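SCARECROW-LIKE protein 7 (PDB 5HYZ) is a probable plant transcription factor of the GRAS family that binds DNA through its GRAS domain, forms homodimers and takes part in resistance to abiotic stress. Local coordinates at residues Ala97-Ala100 with Ile101-Thr105; Leu196-Pro199 with Asp200-Val203; Phe288-Arg291 with Ile292-Val296. All coordinates share one frame; numbering follows the deposited sequence.

Contact 1. Residues Ala97-Ala100 with Ile101-Thr105; sequences ANQA and ILEAT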
loop_
_atom_site.group_PDB
_atom_site.type_symbol
_atom_site.label_atom_id
_atom_site.label_comp_id
_atom_site.label_asym_id
_atom_site.label_seq_id
_atom_site.Cartn_x
_atom_site.Cartn_y
_atom_site.Cartn_z
ATOM N N ALA A 97 11.770 -10.478 -2.191
ATOM C CA ALA A 97 12.817 -10.661 -3.189
ATOM C C ALA A 97 13.827 -9.475 -3.193
ATOM O O ALA A 97 15.055 -9.676 -3.232
ATOM C CB ALA A 97 12.181 -10.822 -4.565
ATOM N N ASN A 98 13.295 -8.245 -3.144
ATOM C CA ASN A 98 14.171 -7.080 -3.189
ATOM C C ASN A 98 15.108 -7.031 -2.013
ATOM O O ASN A 98 16.260 -6.625 -2.141
ATOM C CB ASN A 98 13.344 -5.772 -3.227
ATOM C CG ASN A 98 12.762 -5.489 -4.589
ATOM O OD1 ASN A 98 13.034 -6.232 -5.536
ATOM N ND2 ASN A 98 11.989 -4.383 -4.719
ATOM N N GLN A 99 14.616 -7.414 -0.834
ATOM C CA GLN A 99 15.490 -7.399 0.320
ATOM C C GLN A 99 16.647 -8.367 0.118
ATOM O O GLN A 99 17.821 -8.041 0.438
ATOM C CB GLN A 99 14.641 -7.726 1.590
ATOM C CG GLN A 99 15.418 -7.533 2.885
ATOM C CD GLN A 99 15.792 -6.045 3.084
ATOM O OE1 GLN A 99 15.007 -5.132 2.740
ATOM N NE2 GLN A 99 17.008 -5.795 3.605
ATOM N N ALA A 100 16.338 -9.543 -0.436
ATOM C CA ALA A 100 17.428 -10.515 -0.734
ATOM C C ALA A 100 18.429 -9.992 -1.780
ATOM O O ALA A 100 19.641 -10.184 -1.626
ATOM C CB ALA A 100 16.862 -11.816 -1.223
ATOM N N ILE A 101 17.912 -9.304 -2.813
ATOM C CA ILE A 101 18.824 -8.724 -3.813
ATOM C C ILE A 101 19.724 -7.650 -3.175
ATOM O O ILE A 101 20.910 -7.558 -3.437
ATOM C CB ILE A 101 17.994 -8.135 -4.945
ATOM C CG1 ILE A 101 17.291 -9.309 -5.667
ATOM C CG2 ILE A 101 18.904 -7.340 -5.903
ATOM C CD1 ILE A 101 16.150 -8.859 -6.696
ATOM N N LEU A 102 19.107 -6.812 -2.331
ATOM C CA LEU A 102 19.842 -5.714 -1.686
ATOM C C LEU A 102 20.967 -6.247 -0.859
ATOM O O LEU A 102 22.079 -5.724 -0.890
ATOM C CB LEU A 102 18.861 -4.872 -0.831
ATOM C CG LEU A 102 19.417 -3.589 -0.220
ATOM C CD1 LEU A 102 19.451 -2.615 -1.343
ATOM C CD2 LEU A 102 18.528 -3.025 0.871
ATOM N N GLU A 103 20.682 -7.298 -0.101
ATOM C CA GLU A 103 21.716 -7.859 0.728
ATOM C C GLU A 103 22.788 -8.600 -0.057
ATOM O O GLU A 103 23.971 -8.501 0.272
ATOM C CB GLU A 103 21.086 -8.778 1.745
ATOM C CG GLU A 103 20.352 -7.844 2.745
ATOM C CD GLU A 103 19.536 -8.606 3.816
ATOM O OE1 GLU A 103 19.621 -9.852 3.874
ATOM O OE2 GLU A 103 18.779 -7.945 4.558
ATOM N N ALA A 104 22.383 -9.320 -1.093
ATOM C CA ALA A 104 23.383 -10.060 -1.897
ATOM C C ALA A 104 24.344 -9.173 -2.659
ATOM O O ALA A 104 25.453 -9.584 -2.998
ATOM C CB ALA A 104 22.662 -11.013 -2.884
ATOM N N THR A 105 23.929 -7.957 -2.975
ATOM C CA THR A 105 24.671 -7.120 -3.922
ATOM C C THR A 105 25.296 -5.910 -3.225
ATOM O O THR A 105 25.804 -5.019 -3.876
ATOM C CB THR A 105 23.804 -6.604 -5.055
ATOM O OG1 THR A 105 22.659 -5.912 -4.554
ATOM C CG2 THR A 105 23.294 -7.783 -5.915
#
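The last two turns of helix 89-104, which packs on the parallel strands of the Rossmann-like part of the GRAS domain, join Gln99 to Glu103 by a side-chain bridge of i to i+4 spacing. Four backbone bonds of the same spacing lie beneath it, among them Ile101 N to Ala97 O at 2.9 Å and Ala104 N to Ala100 O. The bridge is a single hydrogen bond, Gln99 NE2 to Glu103 OE2, 2.9 Å long and almost straight at 174°. Its two ends are used differently: the acceptor lies in the plane of the Gln99 amide, whereas the donor reaches OE2 from above the carboxylate, whose plane stands 73° from that of the amide. Gln99 can reach because its CG is anti to the backbone N (chi1 -171°) and the bend at chi2 brings NE2 toward the next turn, where Glu103, extended beyond CG, reaches back to meet it. Glu103 CG lies 3.4 Å from Gln99 O. OE2 has a second partner in Ser329 OG, so two hydrogen bonds grip one carboxylate oxygen and tie the helix to a neighbouring loop.

Other faces of these turns meet the rest of the fold. Ala97 and Ile101 pack against strands 202-208 and 236-242; Asn98 and Leu102 meet helix 122-132, where the Asn98 amide bonds to Gln123 O. Along the helix, Ile101 CG1 comes within 3.3 Å of Ala97 O, and Leu102 CB rests 3.4 Å from Asn98 O. Thr105 is the first residue to leave helical geometry. Its backbone N makes only a weak bond to Ile101 O, but its hydroxyl OG1 donates to the same carbonyl oxygen, at 2.6 Å.

Contact 2. Residues Leu196-Pro199 with Asp200-Val203; sequences LVEP and DEAV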
loop_
_atom_site.group_PDB
_atom_site.type_symbol
_atom_site.label_atom_id
_atom_site.label_comp_id
_atom_site.label_asym_id
_atom_site.label_seq_id
_atom_site.Cartn_x
_atom_site.Cartn_y
_atom_site.Cartn_z
ATOM N N LEU A 196 24.208 -9.608 -22.234
ATOM C CA LEU A 196 25.223 -8.546 -22.246
ATOM C C LEU A 196 25.767 -8.255 -20.828
ATOM O O LEU A 196 25.909 -7.101 -20.409
ATOM C CB LEU A 196 24.648 -7.268 -22.888
ATOM C CG LEU A 196 24.173 -7.521 -24.319
ATOM C CD1 LEU A 196 23.351 -6.300 -24.786
ATOM C CD2 LEU A 196 25.420 -7.633 -25.213
ATOM N N VAL A 197 26.075 -9.322 -20.095
ATOM C CA VAL A 197 26.622 -9.180 -18.738
ATOM C C VAL A 197 28.070 -8.755 -18.837
ATOM O O VAL A 197 28.749 -9.032 -19.821
ATOM C CB VAL A 197 26.488 -10.491 -17.913
ATOM C CG1 VAL A 197 25.002 -10.839 -17.715
ATOM C CG2 VAL A 197 27.295 -11.628 -18.551
ATOM N N GLU A 198 28.513 -7.979 -17.863
ATOM C CA GLU A 198 29.881 -7.438 -17.839
ATOM C C GLU A 198 30.600 -7.902 -16.593
ATOM O O GLU A 198 29.981 -8.112 -15.524
ATOM C CB GLU A 198 29.855 -5.921 -17.883
ATOM C CG GLU A 198 29.159 -5.466 -19.136
ATOM C CD GLU A 198 29.247 -3.997 -19.391
ATOM O OE1 GLU A 198 29.189 -3.185 -18.424
ATOM O OE2 GLU A 198 29.372 -3.653 -20.587
ATOM N N PRO A 199 31.918 -8.060 -16.703
ATOM C CA PRO A 199 32.656 -8.664 -15.592
ATOM C C PRO A 199 32.670 -7.782 -14.324
ATOM O O PRO A 199 32.824 -8.318 -13.225
ATOM C CB PRO A 199 34.070 -8.857 -16.182
ATOM C CG PRO A 199 34.194 -7.791 -17.213
ATOM C CD PRO A 199 32.801 -7.644 -17.810
ATOM N N ASP A 200 32.454 -6.475 -14.448
ATOM C CA ASP A 200 32.550 -5.636 -13.250
ATOM C C ASP A 200 31.210 -5.358 -12.540
ATOM O O ASP A 200 31.121 -4.422 -11.749
ATOM C CB ASP A 200 33.227 -4.298 -13.617
ATOM C CG ASP A 200 32.441 -3.495 -14.682
ATOM O OD1 ASP A 200 31.483 -4.023 -15.308
ATOM O OD2 ASP A 200 32.767 -2.306 -14.890
ATOM N N GLU A 201 30.168 -6.147 -12.802
ATOM C CA GLU A 201 28.877 -5.821 -12.208
ATOM C C GLU A 201 28.384 -7.066 -11.499
ATOM O O GLU A 201 28.763 -8.181 -11.855
ATOM C CB GLU A 201 27.879 -5.351 -13.293
ATOM C CG GLU A 201 27.486 -6.458 -14.160
ATOM C CD GLU A 201 26.733 -6.021 -15.436
ATOM O OE1 GLU A 201 26.512 -4.805 -15.576
ATOM O OE2 GLU A 201 26.347 -6.969 -16.186
ATOM N N ALA A 202 27.586 -6.897 -10.461
ATOM C CA ALA A 202 26.938 -8.036 -9.824
ATOM C C ALA A 202 25.608 -8.260 -10.500
ATOM O O ALA A 202 24.868 -7.307 -10.745
ATOM C CB ALA A 202 26.715 -7.794 -8.335
ATOM N N VAL A 203 25.262 -9.523 -10.705
ATOM C CA VAL A 203 24.028 -9.866 -11.349
ATOM C C VAL A 203 23.050 -10.471 -10.323
ATOM O O VAL A 203 23.465 -11.297 -9.503
ATOM C CB VAL A 203 24.291 -10.912 -12.461
ATOM C CG1 VAL A 203 22.965 -11.362 -13.011
ATOM C CG2 VAL A 203 25.185 -10.284 -13.566
#
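Glu201 folds back over the type I beta turn Glu198-Glu201 to grip the backbone N of Glu198, just before strand 202-208 begins. Its CB lies about 4.1 Å from Glu198 O. The next atom, CG, sits between the backbone N and the carbonyl carbon (chi1 70°) and approaches that oxygen to 3.3 Å; this torsion carries the otherwise extended chain across the turn. CD then passes Glu198 N, and at the tip OE2 accepts the hydrogen bond from Glu198 N at 2.9 Å. The N-H points at the oxygen with an angle of 159°, but from well above the carboxylate plane, 64° out of it. OE2 also lies 3.4 Å from Val197 CA. By comparison the turn's own backbone bond, Glu201 N to Glu198 O, is weak at 3.4 Å.

Beyond the turn, where strand 202-208 begins, Val197 CG1 meets Val203 CG2 at 4.2 Å, the two side chains crossing at about a right angle. On the acidic side, Glu198 and Asp200 run side by side and point the same way, with Glu198 OE1 and Asp200 OD1 4.0 Å apart.

Three carboxylates so close would be expected to repel, yet Arg141 bridges Glu198 and Glu201, Lys110 pairs with Asp200, and Arg143 pairs with Glu201 OE2. That oxygen also hydrogen-bonds to ND1 of His112, in the sequence-predicted VHIID motif on strand 110-118. The acidic turn is thus probably stabilised by the two arginines and the lysine, with Glu201 serving at once as a clasp for the backbone and a link to strands 110-118 and 141-148.

Contact 3. Residues Phe288-Arg291 with Ile292-Val296; sequences FGER and IQRAV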
loop_
_atom_site.group_PDB
_atom_site.type_symbol
_atom_site.label_atom_id
_atom_site.label_comp_id
_atom_site.label_asym_id
_atom_site.label_seq_id
_atom_site.Cartn_x
_atom_site.Cartn_y
_atom_site.Cartn_z
ATOM N N PHE A 288 -8.404 -17.248 -12.043
ATOM C CA PHE A 288 -8.451 -18.476 -11.260
ATOM C C PHE A 288 -9.199 -19.595 -12.003
ATOM O O PHE A 288 -8.716 -20.740 -12.072
ATOM C CB PHE A 288 -9.099 -18.242 -9.903
ATOM C CG PHE A 288 -8.352 -17.259 -9.011
ATOM C CD1 PHE A 288 -7.022 -16.967 -9.223
ATOM C CD2 PHE A 288 -9.000 -16.683 -7.951
ATOM C CE1 PHE A 288 -6.363 -16.072 -8.389
ATOM C CE2 PHE A 288 -8.340 -15.805 -7.100
ATOM C CZ PHE A 288 -7.039 -15.512 -7.324
ATOM N N GLY A 289 -10.355 -19.283 -12.569
ATOM C CA GLY A 289 -11.148 -20.309 -13.264
ATOM C C GLY A 289 -10.428 -20.975 -14.414
ATOM O O GLY A 289 -10.481 -22.209 -14.603
ATOM N N GLU A 290 -9.708 -20.176 -15.201
ATOM C CA GLU A 290 -8.894 -20.747 -16.270
ATOM C C GLU A 290 -7.769 -21.647 -15.730
ATOM O O GLU A 290 -7.479 -22.703 -16.295
ATOM C CB GLU A 290 -8.280 -19.641 -17.132
ATOM C CG GLU A 290 -9.350 -18.908 -17.934
ATOM C CD GLU A 290 -9.941 -19.836 -18.985
ATOM O OE1 GLU A 290 -9.222 -20.115 -19.965
ATOM O OE2 GLU A 290 -11.068 -20.342 -18.772
ATOM N N ARG A 291 -7.120 -21.220 -14.644
ATOM C CA ARG A 291 -6.063 -22.051 -14.050
ATOM C C ARG A 291 -6.618 -23.376 -13.549
ATOM O O ARG A 291 -5.991 -24.446 -13.699
ATOM C CB ARG A 291 -5.377 -21.300 -12.908
ATOM C CG ARG A 291 -4.510 -20.156 -13.478
ATOM C CD ARG A 291 -4.051 -19.190 -12.381
ATOM N NE ARG A 291 -3.306 -18.071 -12.998
ATOM C CZ ARG A 291 -2.669 -17.127 -12.314
ATOM N NH1 ARG A 291 -2.693 -17.136 -10.984
ATOM N NH2 ARG A 291 -2.031 -16.163 -12.973
ATOM N N ILE A 292 -7.792 -23.295 -12.952
ATOM C CA ILE A 292 -8.489 -24.499 -12.466
ATOM C C ILE A 292 -8.773 -25.434 -13.659
ATOM O O ILE A 292 -8.528 -26.635 -13.587
ATOM C CB ILE A 292 -9.772 -24.083 -11.717
ATOM C CG1 ILE A 292 -9.395 -23.430 -10.363
ATOM C CG2 ILE A 292 -10.691 -25.281 -11.399
ATOM C CD1 ILE A 292 -10.547 -22.575 -9.779
ATOM N N GLN A 293 -9.284 -24.879 -14.768
ATOM C CA GLN A 293 -9.478 -25.677 -15.974
ATOM C C GLN A 293 -8.198 -26.394 -16.398
ATOM O O GLN A 293 -8.212 -27.572 -16.817
ATOM C CB GLN A 293 -9.979 -24.787 -17.134
ATOM C CG GLN A 293 -11.372 -24.244 -16.921
ATOM C CD GLN A 293 -12.435 -25.279 -17.222
ATOM O OE1 GLN A 293 -12.158 -26.270 -17.904
ATOM N NE2 GLN A 293 -13.651 -25.073 -16.702
ATOM N N ARG A 294 -7.070 -25.704 -16.308
ATOM C CA ARG A 294 -5.841 -26.308 -16.761
ATOM C C ARG A 294 -5.401 -27.432 -15.823
ATOM O O ARG A 294 -4.876 -28.439 -16.281
ATOM C CB ARG A 294 -4.755 -25.248 -16.920
ATOM C CG ARG A 294 -5.216 -24.184 -17.879
ATOM C CD ARG A 294 -4.126 -23.368 -18.485
ATOM N NE ARG A 294 -4.717 -22.343 -19.341
ATOM C CZ ARG A 294 -4.975 -21.094 -18.962
ATOM N NH1 ARG A 294 -4.668 -20.684 -17.725
ATOM N NH2 ARG A 294 -5.533 -20.250 -19.827
ATOM N N ALA A 295 -5.657 -27.284 -14.537
ATOM C CA ALA A 295 -5.115 -28.236 -13.575
ATOM C C ALA A 295 -5.965 -29.492 -13.446
ATOM O O ALA A 295 -5.432 -30.565 -13.144
ATOM C CB ALA A 295 -4.986 -27.591 -12.226
ATOM N N VAL A 296 -7.276 -29.332 -13.651
ATOM C CA VAL A 296 -8.242 -30.346 -13.269
ATOM C C VAL A 296 -9.205 -30.685 -14.425
ATOM O O VAL A 296 -10.097 -31.534 -14.303
ATOM C CB VAL A 296 -8.913 -29.808 -11.965
ATOM C CG1 VAL A 296 -10.413 -29.783 -11.977
ATOM C CG2 VAL A 296 -8.284 -30.463 -10.768
HETATM O O HOH W 1 -13.159 -23.455 -14.281
#
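The Arg294 guanidinium has the carbonyl oxygen of Glu290, one helical turn earlier, over one face, with Glu290 O 3.7 Å from Arg294 NH1. Arg291 N approaches the group obliquely, and the Arg294 side chain also touches Thr305 and Glu306 of a loop. The Glu290 carboxylate stands perpendicular to this group, their planes 90° apart. Its OE1 lies 3.7 Å from Arg294 NH2, far out of the guanidinium plane, which makes a long salt bridge that rests on charge alone: no N-H is aimed at the oxygen. The chains cross at an angle, and Glu290 CB lies off the same side of the plane, 3.8 Å from Arg294 NH1. Arg294 is extended from CG to NE and turns its flat end only at the last torsion (chi4 95°), which lays the group back over the preceding turn. Lower down the same side chain, CG approaches Glu290 O to 3.1 Å, while the backbone N of Arg294 donates to that oxygen.

Gln293 uses its amide differently. Its chain bends at chi2 (-79°), and a water accepts from Gln293 NE2 and donates to Gly289 O, both at 3.0 Å. Gly289 O accepts from two donors, the backbone N-H of Gln293 and this water. The amide has a further, weak bond to Asp49 of helix 39-57.

On the buried side, Ile292 lays CG1 3.3 Å from Phe288 O and packs against Phe47 and Tyr262, while Phe288 meets Leu269. The helix is thereby held between helices 39-57 and 251-272. A Glu-Arg pair of i to i+4 spacing on the partly exposed side and buried apolar residues on another are characteristic of an amphipathic helix, here the closing turns of helix 278-296 in the helical bundle of the GRAS domain.

The three contacts follow one another along the chain, all within the GRAS domain. Contacts 1 and 2 belong to the Rossmann-like part: helix 89-104 leads towards strand 110-118, which pairs with strand 202-208 at the end of contact 2. Their centres are 16 Å apart, and they touch where Thr105 CG2 meets Ala202 CB at 4.2 Å. Contact 3 lies across the chain's centre from both, on helix 278-296, with its centre 33 Å from contact 1 and 40 Å from contact 2. The set thus samples both parts of the domain, Rossmann-like and helical; contacts 1 and 3 lie in the closing turns of helices, whereas contact 2 leads into a strand of the central sheet.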